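Local coordinates for protein multicopper oxidase (Pseudomonas thermotolerans, PDB 6VOW) that probably acts as a laccase-like oxidase, taking electrons from phenolic substrates at a mononuclear copper and reducing dioxygen at a copper cluster, at residues A[80-85]-A[120-125]; A[58-63]-A[147-152]; A[40-45]-A[67-72]; A[127-132]-A[311-316]. All coordinates share one frame; numbering follows the deposited sequence. Where two conformers were deposited one is given.

Interaction 1: A[80-85]-A[120-125]; sequences RVRFIN and YFDYVF
Arg82 and Asp122 face each other as a non-hydrogen-bonded pair where strands 80-85 and 120-125 run antiparallel in a sheet of a cupredoxin domain. NE of Arg82 donates to OD1 of Asp122 at 2.7 Å, forming a salt bridge that reaches the syn side of the carboxylate and lies in the guanidinium plane; a second bond, to OD2, is weak. The arginine chain folds back at chi2 (66°) and chi3 (71°), which sets the guanidinium over one face of Tyr120. There CZ of Arg82 is 4.2 Å from the centroid of the Tyr120 ring, an off-centre cation-pi contact. Ile84 CG1 meets CB of Tyr120 at 3.8 Å on this face of the sheet. On the other face, CB of Phe83 sits at the edge of the Tyr123 ring, 3.7 Å from its CE2. Backbone bonds fix the register, among them Val81 N to Tyr123 O and Tyr123 N to Val81 O, both at 2.7 Å. Strand 37-49 continues the sheet beyond 80-85; 120-126 is an edge strand within this chain. From outside, Gln112 NE2 and Ile93 N bond to Tyr123 OH; within the strand, CD1 of Phe121 lies over the centre of the Tyr123 ring.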
loop_
_atom_site.group_PDB
_atom_site.type_symbol
_atom_site.label_atom_id
_atom_site.label_comp_id
_atom_site.label_asym_id
_atom_site.label_seq_id
_atom_site.Cartn_x
_atom_site.Cartn_y
_atom_site.Cartn_z
ATOM N N ARG A 80 11.542 -12.549 9.053
ATOM C CA ARG A 80 12.236 -12.084 10.279
ATOM C C ARG A 80 13.082 -10.922 9.904
ATOM O O ARG A 80 13.980 -11.026 9.043
ATOM C CB ARG A 80 13.111 -13.193 10.874
ATOM C CG ARG A 80 13.691 -12.900 12.261
ATOM C CD ARG A 80 14.040 -14.172 13.045
ATOM N NE ARG A 80 15.099 -14.944 12.386
ATOM C CZ ARG A 80 15.440 -16.170 12.750
ATOM N NH1 ARG A 80 14.824 -16.747 13.725
ATOM N NH2 ARG A 80 16.381 -16.813 12.119
ATOM N N VAL A 81 12.758 -9.776 10.486
ATOM C CA VAL A 81 13.454 -8.553 10.109
ATOM C C VAL A 81 13.934 -7.905 11.373
ATOM O O VAL A 81 13.144 -7.515 12.221
ATOM C CB VAL A 81 12.572 -7.554 9.379
ATOM C CG1 VAL A 81 13.447 -6.322 9.071
ATOM C CG2 VAL A 81 12.000 -8.203 8.124
ATOM N N ARG A 82 15.250 -7.845 11.473
ATOM C CA ARG A 82 15.968 -7.102 12.495
ATOM C C ARG A 82 15.975 -5.658 12.007
ATOM O O ARG A 82 16.769 -5.285 11.144
ATOM C CB ARG A 82 17.366 -7.721 12.653
ATOM C CG ARG A 82 18.406 -6.929 13.406
ATOM C CD ARG A 82 18.037 -6.799 14.825
ATOM N NE ARG A 82 18.139 -8.047 15.614
ATOM C CZ ARG A 82 19.237 -8.504 16.194
ATOM N NH1 ARG A 82 20.421 -7.920 16.027
ATOM N NH2 ARG A 82 19.140 -9.591 16.919
ATOM N N PHE A 83 14.994 -4.883 12.528
ATOM C CA PHE A 83 14.917 -3.527 12.193
ATOM C C PHE A 83 15.750 -2.632 13.144
ATOM O O PHE A 83 15.621 -2.646 14.325
ATOM C CB PHE A 83 13.503 -3.019 12.115
ATOM C CG PHE A 83 13.469 -1.543 12.020
ATOM C CD1 PHE A 83 14.061 -0.896 10.920
ATOM C CD2 PHE A 83 12.881 -0.796 12.979
ATOM C CE1 PHE A 83 14.010 0.509 10.810
ATOM C CE2 PHE A 83 12.840 0.623 12.887
ATOM C CZ PHE A 83 13.395 1.247 11.813
ATOM N N ILE A 84 16.620 -1.869 12.548
ATOM C CA ILE A 84 17.539 -1.036 13.293
ATOM C C ILE A 84 17.295 0.393 12.903
ATOM O O ILE A 84 17.443 0.736 11.733
ATOM C CB ILE A 84 18.994 -1.364 12.969
ATOM C CG1 ILE A 84 19.274 -2.865 13.254
ATOM C CG2 ILE A 84 19.909 -0.545 13.873
ATOM C CD1 ILE A 84 20.652 -3.360 12.798
ATOM N N ASN A 85 16.995 1.226 13.893
ATOM C CA ASN A 85 16.687 2.645 13.654
ATOM C C ASN A 85 17.984 3.490 13.696
ATOM O O ASN A 85 18.541 3.730 14.763
ATOM C CB ASN A 85 15.706 3.113 14.697
ATOM C CG ASN A 85 15.284 4.545 14.497
ATOM O OD1 ASN A 85 15.568 5.144 13.502
ATOM N ND2 ASN A 85 14.579 5.058 15.415
ATOM N N TYR A 120 16.982 -1.384 17.935
ATOM C CA TYR A 120 16.465 -2.347 16.945
ATOM C C TYR A 120 15.203 -2.996 17.400
ATOM O O TYR A 120 14.869 -2.926 18.540
ATOM C CB TYR A 120 17.530 -3.412 16.588
ATOM C CG TYR A 120 17.821 -4.410 17.638
ATOM C CD1 TYR A 120 18.769 -4.142 18.655
ATOM C CD2 TYR A 120 17.158 -5.647 17.646
ATOM C CE1 TYR A 120 19.029 -5.082 19.653
ATOM C CE2 TYR A 120 17.410 -6.583 18.653
ATOM C CZ TYR A 120 18.366 -6.296 19.614
ATOM O OH TYR A 120 18.601 -7.205 20.580
ATOM N N PHE A 121 14.452 -3.605 16.483
ATOM C CA PHE A 121 13.225 -4.324 16.843
ATOM C C PHE A 121 13.202 -5.466 15.829
ATOM O O PHE A 121 13.617 -5.314 14.644
ATOM C CB PHE A 121 11.946 -3.455 16.744
ATOM C CG PHE A 121 10.718 -4.104 17.306
ATOM C CD1 PHE A 121 9.878 -4.875 16.491
ATOM C CD2 PHE A 121 10.367 -3.949 18.685
ATOM C CE1 PHE A 121 8.703 -5.437 17.005
ATOM C CE2 PHE A 121 9.188 -4.533 19.204
ATOM C CZ PHE A 121 8.354 -5.270 18.360
ATOM N N ASP A 122 12.831 -6.628 16.332
ATOM C CA ASP A 122 12.814 -7.826 15.512
ATOM C C ASP A 122 11.381 -8.089 15.161
ATOM O O ASP A 122 10.602 -8.532 16.029
ATOM C CB ASP A 122 13.380 -8.958 16.295
ATOM C CG ASP A 122 14.883 -9.039 16.240
ATOM O OD1 ASP A 122 15.497 -8.702 15.225
ATOM O OD2 ASP A 122 15.470 -9.521 17.213
ATOM N N TYR A 123 11.038 -7.829 13.885
ATOM C CA TYR A 123 9.689 -8.153 13.388
ATOM C C TYR A 123 9.787 -9.552 12.862
ATOM O O TYR A 123 10.515 -9.778 11.935
ATOM C CB TYR A 123 9.153 -7.188 12.297
ATOM C CG TYR A 123 9.010 -5.748 12.803
ATOM C CD1 TYR A 123 7.859 -5.315 13.397
ATOM C CD2 TYR A 123 10.036 -4.836 12.641
ATOM C CE1 TYR A 123 7.723 -4.019 13.866
ATOM C CE2 TYR A 123 9.924 -3.532 13.094
ATOM C CZ TYR A 123 8.775 -3.135 13.712
ATOM O OH TYR A 123 8.725 -1.879 14.173
ATOM N N VAL A 124 9.069 -10.485 13.474
ATOM C CA VAL A 124 8.926 -11.871 13.011
ATOM C C VAL A 124 7.474 -12.217 12.844
ATOM O O VAL A 124 6.693 -12.125 13.826
ATOM C CB VAL A 124 9.399 -12.971 14.042
ATOM C CG1 VAL A 124 10.072 -14.108 13.302
ATOM C CG2 VAL A 124 10.276 -12.435 15.134
ATOM N N PHE A 125 7.086 -12.668 11.660
ATOM C CA PHE A 125 5.687 -13.119 11.511
ATOM C C PHE A 125 5.647 -13.998 10.283
ATOM O O PHE A 125 6.585 -13.990 9.448
ATOM C CB PHE A 125 4.742 -11.934 11.352
ATOM C CG PHE A 125 5.222 -10.940 10.315
ATOM C CD1 PHE A 125 6.103 -9.908 10.653
ATOM C CD2 PHE A 125 4.833 -11.034 8.952
ATOM C CE1 PHE A 125 6.534 -8.993 9.683
ATOM C CE2 PHE A 125 5.268 -10.085 8.015
ATOM C CZ PHE A 125 6.101 -9.073 8.400
#

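Interaction 2: A[58-63]-A[147-152]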
loop_
_atom_site.group_PDB
_atom_site.type_symbol
_atom_site.label_atom_id
_atom_site.label_comp_id
_atom_site.label_asym_id
_atom_site.label_seq_id
_atom_site.Cartn_x
_atom_site.Cartn_y
_atom_site.Cartn_z
ATOM N N PRO A 58 17.541 15.559 0.938
ATOM C CA PRO A 58 18.091 14.929 2.118
ATOM C C PRO A 58 17.141 13.839 2.603
ATOM O O PRO A 58 16.554 14.015 3.599
ATOM C CB PRO A 58 18.220 16.108 3.095
ATOM C CG PRO A 58 17.044 16.985 2.756
ATOM C CD PRO A 58 16.952 16.884 1.252
ATOM N N ALA A 59 16.995 12.760 1.845
ATOM C CA ALA A 59 15.939 11.767 2.121
ATOM C C ALA A 59 16.321 10.817 3.236
ATOM O O ALA A 59 17.478 10.807 3.679
ATOM C CB ALA A 59 15.597 10.968 0.836
ATOM N N TRP A 60 15.352 10.018 3.676
ATOM C CA TRP A 60 15.477 8.989 4.742
ATOM C C TRP A 60 15.009 7.700 4.111
ATOM O O TRP A 60 13.950 7.662 3.449
ATOM C CB TRP A 60 14.507 9.282 5.928
ATOM C CG TRP A 60 14.927 10.392 6.726
ATOM C CD1 TRP A 60 16.004 11.161 6.531
ATOM C CD2 TRP A 60 14.301 10.885 7.909
ATOM N NE1 TRP A 60 16.083 12.111 7.501
ATOM C CE2 TRP A 60 15.042 11.928 8.362
ATOM C CE3 TRP A 60 13.188 10.507 8.631
ATOM C CZ2 TRP A 60 14.735 12.626 9.520
ATOM C CZ3 TRP A 60 12.865 11.253 9.801
ATOM C CH2 TRP A 60 13.615 12.272 10.206
ATOM N N GLY A 61 15.804 6.652 4.284
ATOM C CA GLY A 61 15.583 5.397 3.509
ATOM C C GLY A 61 15.869 4.139 4.291
ATOM O O GLY A 61 16.658 4.189 5.236
ATOM N N TYR A 62 15.190 3.053 3.887
ATOM C CA TYR A 62 15.511 1.732 4.313
ATOM C C TYR A 62 16.517 1.098 3.348
ATOM O O TYR A 62 16.245 0.954 2.154
ATOM C CB TYR A 62 14.291 0.857 4.329
ATOM C CG TYR A 62 13.173 1.303 5.179
ATOM C CD1 TYR A 62 13.240 1.220 6.561
ATOM C CD2 TYR A 62 12.009 1.803 4.597
ATOM C CE1 TYR A 62 12.173 1.590 7.330
ATOM C CE2 TYR A 62 10.910 2.172 5.383
ATOM C CZ TYR A 62 11.038 2.050 6.722
ATOM O OH TYR A 62 10.058 2.423 7.495
ATOM N N GLY A 63 17.678 0.742 3.897
ATOM C CA GLY A 63 18.663 -0.094 3.228
ATOM C C GLY A 63 19.372 0.694 2.216
ATOM O O GLY A 63 19.732 0.186 1.213
ATOM N N ARG A 147 9.712 11.535 3.486
ATOM C CA ARG A 147 11.130 11.598 3.183
ATOM C C ARG A 147 11.720 10.364 2.558
ATOM O O ARG A 147 12.899 10.338 2.293
ATOM C CB ARG A 147 11.923 11.897 4.455
ATOM C CG ARG A 147 12.159 13.369 4.644
ATOM C CD ARG A 147 13.459 13.669 5.384
ATOM N NE ARG A 147 13.205 14.898 6.108
ATOM C CZ ARG A 147 12.401 14.963 7.161
ATOM N NH1 ARG A 147 11.802 13.864 7.651
ATOM N NH2 ARG A 147 12.150 16.119 7.672
ATOM N N GLY A 148 10.949 9.322 2.357
ATOM C CA GLY A 148 11.516 8.178 1.697
ATOM C C GLY A 148 11.282 6.876 2.388
ATOM O O GLY A 148 11.624 5.896 1.815
ATOM N N LEU A 149 10.735 6.856 3.594
ATOM C CA LEU A 149 10.630 5.604 4.352
ATOM C C LEU A 149 9.437 4.846 3.926
ATOM O O LEU A 149 8.454 4.824 4.636
ATOM C CB LEU A 149 10.644 5.826 5.884
ATOM C CG LEU A 149 12.015 6.325 6.332
ATOM C CD1 LEU A 149 11.852 7.065 7.643
ATOM C CD2 LEU A 149 13.148 5.308 6.407
ATOM N N VAL A 150 9.596 4.165 2.768
ATOM C CA VAL A 150 8.620 3.299 2.190
ATOM C C VAL A 150 9.315 2.239 1.371
ATOM O O VAL A 150 10.351 2.526 0.697
ATOM C CB VAL A 150 7.638 3.998 1.271
ATOM C CG1 VAL A 150 6.820 5.004 1.980
ATOM C CG2 VAL A 150 8.280 4.575 0.081
ATOM N N GLY A 151 8.775 1.041 1.408
ATOM C CA GLY A 151 9.383 -0.028 0.580
ATOM C C GLY A 151 8.391 -1.080 0.144
ATOM O O GLY A 151 7.362 -1.253 0.786
ATOM N N PRO A 152 8.698 -1.832 -0.913
ATOM C CA PRO A 152 7.877 -2.973 -1.319
ATOM C C PRO A 152 8.218 -4.265 -0.543
ATOM O O PRO A 152 9.428 -4.504 -0.273
ATOM C CB PRO A 152 8.228 -3.147 -2.831
ATOM C CG PRO A 152 9.504 -2.470 -3.042
ATOM C CD PRO A 152 9.889 -1.747 -1.735
HETATM O O HOH W 1 13.393 3.975 1.650
#
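Trp60, its CG beside the backbone N (chi1 -73°), lays one face of its indole along the side chain of Arg147. CD of Arg147 stands squarely over the five-membered ring of Trp60, 3.6 Å from its centroid, and CZ of Arg147 is 4.2 Å from the centroid of the six-membered ring, CH-pi and cation-pi contacts on one face. Ser143 OG bonds NH1 of the arginine and helps steady the guanidinium. Beside this stack Trp60 N donates to Arg147 O at 2.8 Å in an almost straight bond (174°), approaching from above the carbonyl plane. Leu149 works on two aromatics, with CD1 at the edge of the indole and CD2 centred over the Tyr62 ring, 3.8 Å from its centroid. Gly148 closes helix 141-146 in a Schellman motif; a side chain there would hit Trp60 O. One water bridges Tyr62 N and Gly148 O. With an alanine at Trp60, the Arg147 guanidinium would probably lose its aromatic platform, opening a gap beside Leu149 CD1. A backbone hydrogen bond, a water bridge, and aromatic faces taking a cation on one ring and aliphatic carbons on both thus fasten the helix end to strand 57-62 of the cupredoxin domain.

Interaction 3: A[40-45]-A[67-72]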
loop_
_atom_site.group_PDB
_atom_site.type_symbol
_atom_site.label_atom_id
_atom_site.label_comp_id
_atom_site.label_asym_id
_atom_site.label_seq_id
_atom_site.Cartn_x
_atom_site.Cartn_y
_atom_site.Cartn_z
ATOM N N TYR A 40 16.291 -10.854 7.364
ATOM C CA TYR A 40 16.686 -9.570 6.876
ATOM C C TYR A 40 17.106 -8.715 8.080
ATOM O O TYR A 40 16.533 -8.841 9.173
ATOM C CB TYR A 40 15.514 -8.899 6.168
ATOM C CG TYR A 40 15.121 -9.446 4.835
ATOM C CD1 TYR A 40 15.819 -9.107 3.716
ATOM C CD2 TYR A 40 14.071 -10.322 4.698
ATOM C CE1 TYR A 40 15.459 -9.574 2.479
ATOM C CE2 TYR A 40 13.711 -10.795 3.479
ATOM C CZ TYR A 40 14.449 -10.435 2.383
ATOM O OH TYR A 40 14.123 -10.840 1.151
ATOM N N GLU A 41 18.179 -7.952 7.879
ATOM C CA GLU A 41 18.583 -6.826 8.730
ATOM C C GLU A 41 18.218 -5.587 7.925
ATOM O O GLU A 41 18.808 -5.375 6.830
ATOM C CB GLU A 41 20.093 -6.824 8.965
ATOM C CG GLU A 41 20.509 -5.732 9.930
ATOM C CD GLU A 41 22.000 -5.536 10.118
ATOM O OE1 GLU A 41 22.758 -5.291 9.170
ATOM O OE2 GLU A 41 22.408 -5.565 11.260
ATOM N N LEU A 42 17.267 -4.796 8.448
ATOM C CA LEU A 42 16.761 -3.626 7.733
ATOM C C LEU A 42 17.088 -2.382 8.538
ATOM O O LEU A 42 16.631 -2.244 9.671
ATOM C CB LEU A 42 15.266 -3.685 7.503
ATOM C CG LEU A 42 14.743 -2.612 6.527
ATOM C CD1 LEU A 42 15.469 -2.671 5.188
ATOM C CD2 LEU A 42 13.270 -2.715 6.271
ATOM N N ILE A 43 17.844 -1.459 7.940
ATOM C CA ILE A 43 18.267 -0.194 8.602
ATOM C C ILE A 43 17.586 1.053 7.935
ATOM O O ILE A 43 17.741 1.275 6.740
ATOM C CB ILE A 43 19.790 -0.080 8.457
ATOM C CG1 ILE A 43 20.520 -1.195 9.205
ATOM C CG2 ILE A 43 20.286 1.229 8.944
ATOM C CD1 ILE A 43 21.986 -1.296 8.829
ATOM N N ALA A 44 16.866 1.849 8.733
ATOM C CA ALA A 44 16.393 3.185 8.393
ATOM C C ALA A 44 17.505 4.225 8.706
ATOM O O ALA A 44 18.046 4.323 9.808
ATOM C CB ALA A 44 15.173 3.480 9.214
ATOM N N ALA A 45 17.836 5.026 7.736
ATOM C CA ALA A 45 18.937 5.952 7.865
ATOM C C ALA A 45 18.817 7.014 6.798
ATOM O O ALA A 45 18.148 6.764 5.791
ATOM C CB ALA A 45 20.261 5.246 7.676
ATOM N N PRO A 67 12.525 4.701 -2.856
ATOM C CA PRO A 67 11.901 3.692 -1.999
ATOM C C PRO A 67 12.842 2.635 -1.496
ATOM O O PRO A 67 13.777 2.283 -2.164
ATOM C CB PRO A 67 10.859 3.018 -2.907
ATOM C CG PRO A 67 10.581 4.024 -3.974
ATOM C CD PRO A 67 11.842 4.806 -4.157
ATOM N N GLY A 68 12.495 2.104 -0.354
ATOM C CA GLY A 68 13.331 1.148 0.339
ATOM C C GLY A 68 13.560 -0.188 -0.381
ATOM O O GLY A 68 12.853 -0.611 -1.330
ATOM N N VAL A 69 14.573 -0.866 0.077
ATOM C CA VAL A 69 14.898 -2.170 -0.441
ATOM C C VAL A 69 13.665 -3.096 -0.533
ATOM O O VAL A 69 12.703 -2.989 0.278
ATOM C CB VAL A 69 15.900 -2.816 0.509
ATOM C CG1 VAL A 69 15.126 -3.680 1.486
ATOM C CG2 VAL A 69 16.936 -3.591 -0.270
ATOM N N GLU A 70 13.674 -3.981 -1.534
ATOM C CA GLU A 70 12.571 -4.954 -1.675
ATOM C C GLU A 70 12.697 -6.111 -0.631
ATOM O O GLU A 70 13.664 -6.722 -0.533
ATOM C CB GLU A 70 12.315 -5.478 -3.122
ATOM C CG GLU A 70 10.918 -6.188 -3.165
ATOM C CD GLU A 70 10.379 -6.582 -4.562
ATOM O OE1 GLU A 70 10.296 -7.795 -4.777
ATOM O OE2 GLU A 70 9.967 -5.747 -5.418
ATOM N N LEU A 71 11.739 -6.276 0.234
ATOM C CA LEU A 71 11.743 -7.477 1.079
ATOM C C LEU A 71 10.976 -8.628 0.403
ATOM O O LEU A 71 9.818 -8.430 -0.129
ATOM C CB LEU A 71 11.192 -7.184 2.448
ATOM C CG LEU A 71 12.146 -6.786 3.566
ATOM C CD1 LEU A 71 13.036 -5.692 3.264
ATOM C CD2 LEU A 71 11.350 -6.356 4.770
ATOM N N ARG A 72 11.587 -9.813 0.366
ATOM C CA ARG A 72 10.812 -10.995 -0.177
ATOM C C ARG A 72 10.631 -12.044 0.872
ATOM O O ARG A 72 11.584 -12.291 1.653
ATOM C CB ARG A 72 11.517 -11.752 -1.274
ATOM C CG ARG A 72 12.068 -10.977 -2.389
ATOM C CD ARG A 72 11.004 -10.544 -3.320
ATOM N NE ARG A 72 10.555 -11.594 -4.206
ATOM C CZ ARG A 72 10.142 -11.391 -5.459
ATOM N NH1 ARG A 72 10.106 -10.190 -6.058
ATOM N NH2 ARG A 72 9.753 -12.426 -6.113
HETATM O O HOH W 2 15.002 -9.334 -0.699
#
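Tyr40 reaches from strand 40-45 across the margin of a cupredoxin beta-sandwich to segment 67-72, whose last residues start a strand of the opposing sheet. Its CB points toward that segment, and CG stands beside the backbone N (chi1 -72°), which swings the ring across Leu71. CG of Leu71 lies over the middle of the Tyr40 ring, 4.1 Å from the centroid, in a CH-pi contact. Farther out, CE2 of Tyr40 comes within 3.2 Å of Arg72 O, which sits at the ring edge near its plane. At the tip, the Tyr40 hydroxyl accepts a hydrogen bond from Arg72 N at 2.8 Å, with an N-H...O angle of 157°. A water 2.5 Å from Tyr40 OH in turn donates to Glu70 O, so the phenol oxygen is tied to the backbone on both sides of Leu71. Deeper in the sandwich the contact becomes wholly apolar: CD1 of Leu42 meets CG1 of Val69 at 3.9 Å, while CD2 approaches Leu71 CD1, with Tyr135 of strand 131-136 packed against both leucines. Behind the Tyr40 tip, the Arg72 side chain turns away into a charged cluster with Glu156 and Glu166. Its NH1 also bonds Glu70 OE1 at 2.7 Å, nearly in the guanidinium plane and close to the C-O direction of that oxygen.

Interaction 4: A[127-132]-A[311-316]; sequences TEDAGN and ANPVAE
The side-chain amide of Asn312 grips the backbone of Ala130 at both its polar atoms, joining the loop before strand 131-136 of the first cupredoxin domain to the loop between strands 288-296 and 323-329. CG of Asn312 stands beside the backbone N (chi1 -72°), which aims the amide at Ala130. Ala130 N donates to Asn312 OD1 at 2.9 Å from above the amide plane, 44° out of it. Asn312 ND2 in return bonds Ala130 O at 2.8 Å, in the carbonyl plane of Ala130 but tilted from the amide. The carboxylate of Asp129 is turned 40° against this amide, and its OD1 rests 3.4 Å from Asn312 CB. Arg99 makes a salt bridge to that oxygen and a weak hydrogen bond to Pro313 O, so one arginine touches both segments. Replacing Asn312 by a leucine would probably leave the N-H and carbonyl of Ala130 without these mates and weaken the hold on the loop. CG of the Pro313 ring lies 4.2 Å from Glu128 CB. Pro313 centres an inverse gamma turn, closed by a weak bond from Val314 N to Asn312 O. CD of Pro313 approaches Glu128 O to 3.2 Å, an oxygen hydrogen-bonded by Gln75 NE2.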
loop_
_atom_site.group_PDB
_atom_site.type_symbol
_atom_site.label_atom_id
_atom_site.label_comp_id
_atom_site.label_asym_id
_atom_site.label_seq_id
_atom_site.Cartn_x
_atom_site.Cartn_y
_atom_site.Cartn_z
ATOM N N THR A 127 3.984 -14.951 6.833
ATOM C CA THR A 127 3.294 -14.402 5.706
ATOM C C THR A 127 2.470 -15.486 5.037
ATOM O O THR A 127 3.008 -16.264 4.250
ATOM C CB THR A 127 4.341 -13.829 4.747
ATOM O OG1 THR A 127 5.257 -14.867 4.359
ATOM C CG2 THR A 127 5.158 -12.729 5.410
ATOM N N GLU A 128 1.202 -15.615 5.411
ATOM C CA GLU A 128 0.286 -16.566 4.869
ATOM C C GLU A 128 -0.394 -16.141 3.567
ATOM O O GLU A 128 -1.105 -16.997 2.991
ATOM C CB GLU A 128 -0.836 -16.908 5.884
ATOM C CG GLU A 128 -0.330 -17.416 7.249
ATOM C CD GLU A 128 0.218 -18.848 7.246
ATOM O OE1 GLU A 128 0.252 -19.512 6.193
ATOM O OE2 GLU A 128 0.612 -19.336 8.309
ATOM N N ASP A 129 -0.224 -14.863 3.152
ATOM C CA ASP A 129 -0.823 -14.333 1.934
ATOM C C ASP A 129 0.256 -13.965 1.015
ATOM O O ASP A 129 1.226 -13.255 1.374
ATOM C CB ASP A 129 -1.642 -13.101 2.182
ATOM C CG ASP A 129 -2.784 -13.336 3.156
ATOM O OD1 ASP A 129 -3.347 -14.431 3.252
ATOM O OD2 ASP A 129 -3.094 -12.428 3.894
ATOM N N ALA A 130 0.119 -14.503 -0.173
ATOM C CA ALA A 130 1.026 -14.170 -1.244
ATOM C C ALA A 130 0.526 -12.923 -1.854
ATOM O O ALA A 130 -0.666 -12.603 -1.782
ATOM C CB ALA A 130 1.048 -15.255 -2.287
ATOM N N GLY A 131 1.466 -12.229 -2.433
ATOM C CA GLY A 131 1.239 -11.049 -3.157
ATOM C C GLY A 131 2.051 -9.892 -2.695
ATOM O O GLY A 131 3.128 -10.054 -2.121
ATOM N N ASN A 132 1.539 -8.717 -3.017
ATOM C CA ASN A 132 2.264 -7.430 -2.943
ATOM C C ASN A 132 1.851 -6.709 -1.733
ATOM O O ASN A 132 0.646 -6.433 -1.601
ATOM C CB ASN A 132 1.847 -6.563 -4.159
ATOM C CG ASN A 132 2.252 -7.226 -5.446
ATOM O OD1 ASN A 132 3.409 -7.697 -5.576
ATOM N ND2 ASN A 132 1.335 -7.297 -6.396
ATOM N N ALA A 311 -6.453 -18.134 -4.403
ATOM C CA ALA A 311 -6.895 -17.262 -3.333
ATOM C C ALA A 311 -5.981 -17.436 -2.128
ATOM O O ALA A 311 -5.601 -18.508 -1.762
ATOM C CB ALA A 311 -8.338 -17.559 -2.965
ATOM N N ASN A 312 -5.581 -16.338 -1.540
ATOM C CA ASN A 312 -5.054 -16.365 -0.160
ATOM C C ASN A 312 -6.061 -16.928 0.879
ATOM O O ASN A 312 -7.266 -16.835 0.655
ATOM C CB ASN A 312 -4.603 -14.963 0.121
ATOM C CG ASN A 312 -3.371 -14.680 -0.640
ATOM O OD1 ASN A 312 -2.544 -15.566 -0.765
ATOM N ND2 ASN A 312 -3.248 -13.504 -1.219
ATOM N N PRO A 313 -5.572 -17.536 1.973
ATOM C CA PRO A 313 -6.406 -18.134 2.998
ATOM C C PRO A 313 -7.047 -17.106 3.952
ATOM O O PRO A 313 -6.711 -17.049 5.138
ATOM C CB PRO A 313 -5.407 -19.027 3.783
ATOM C CG PRO A 313 -4.134 -18.259 3.689
ATOM C CD PRO A 313 -4.123 -17.784 2.260
ATOM N N VAL A 314 -7.989 -16.341 3.428
ATOM C CA VAL A 314 -8.666 -15.294 4.162
ATOM C C VAL A 314 -10.034 -15.825 4.540
ATOM O O VAL A 314 -10.643 -16.585 3.843
ATOM C CB VAL A 314 -8.839 -14.074 3.273
ATOM C CG1 VAL A 314 -9.211 -12.872 4.103
ATOM C CG2 VAL A 314 -7.598 -13.791 2.482
ATOM N N ALA A 315 -10.521 -15.387 5.678
ATOM C CA ALA A 315 -11.750 -15.908 6.230
ATOM C C ALA A 315 -12.944 -15.326 5.456
ATOM O O ALA A 315 -13.166 -14.134 5.473
ATOM C CB ALA A 315 -11.804 -15.575 7.737
ATOM N N GLU A 316 -13.673 -16.176 4.735
ATOM C CA GLU A 316 -14.839 -15.757 3.983
ATOM C C GLU A 316 -15.794 -15.058 4.896
ATOM O O GLU A 316 -16.194 -15.600 5.913
ATOM C CB GLU A 316 -15.542 -16.950 3.336
ATOM C CG GLU A 316 -16.561 -16.558 2.275
ATOM C CD GLU A 316 -16.020 -15.618 1.199
ATOM O OE1 GLU A 316 -15.235 -16.094 0.329
ATOM O OE2 GLU A 316 -16.391 -14.405 1.224
#

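From the N terminus, interaction 3 closes first, bringing 67-72 back against 40-45 and joining the two sheets of the first cupredoxin domain. Before it closes, 58-63 opens interaction 2, so the two cross; backbone bonds such as Gly61 N to Ala45 O join them directly. Interaction 1 then opens and closes wholly within the span of interaction 2, adding 80-85 beside 40-45 and 120-125 beyond it in one sheet. Segment 127-132, just after 120-125, starts interaction 4. Interaction 2 ends at 147-152 before interaction 4 does, and these cross as well. The long closure to 311-316 finally ties the first domain to the loop between strands 288-296 and 323-329.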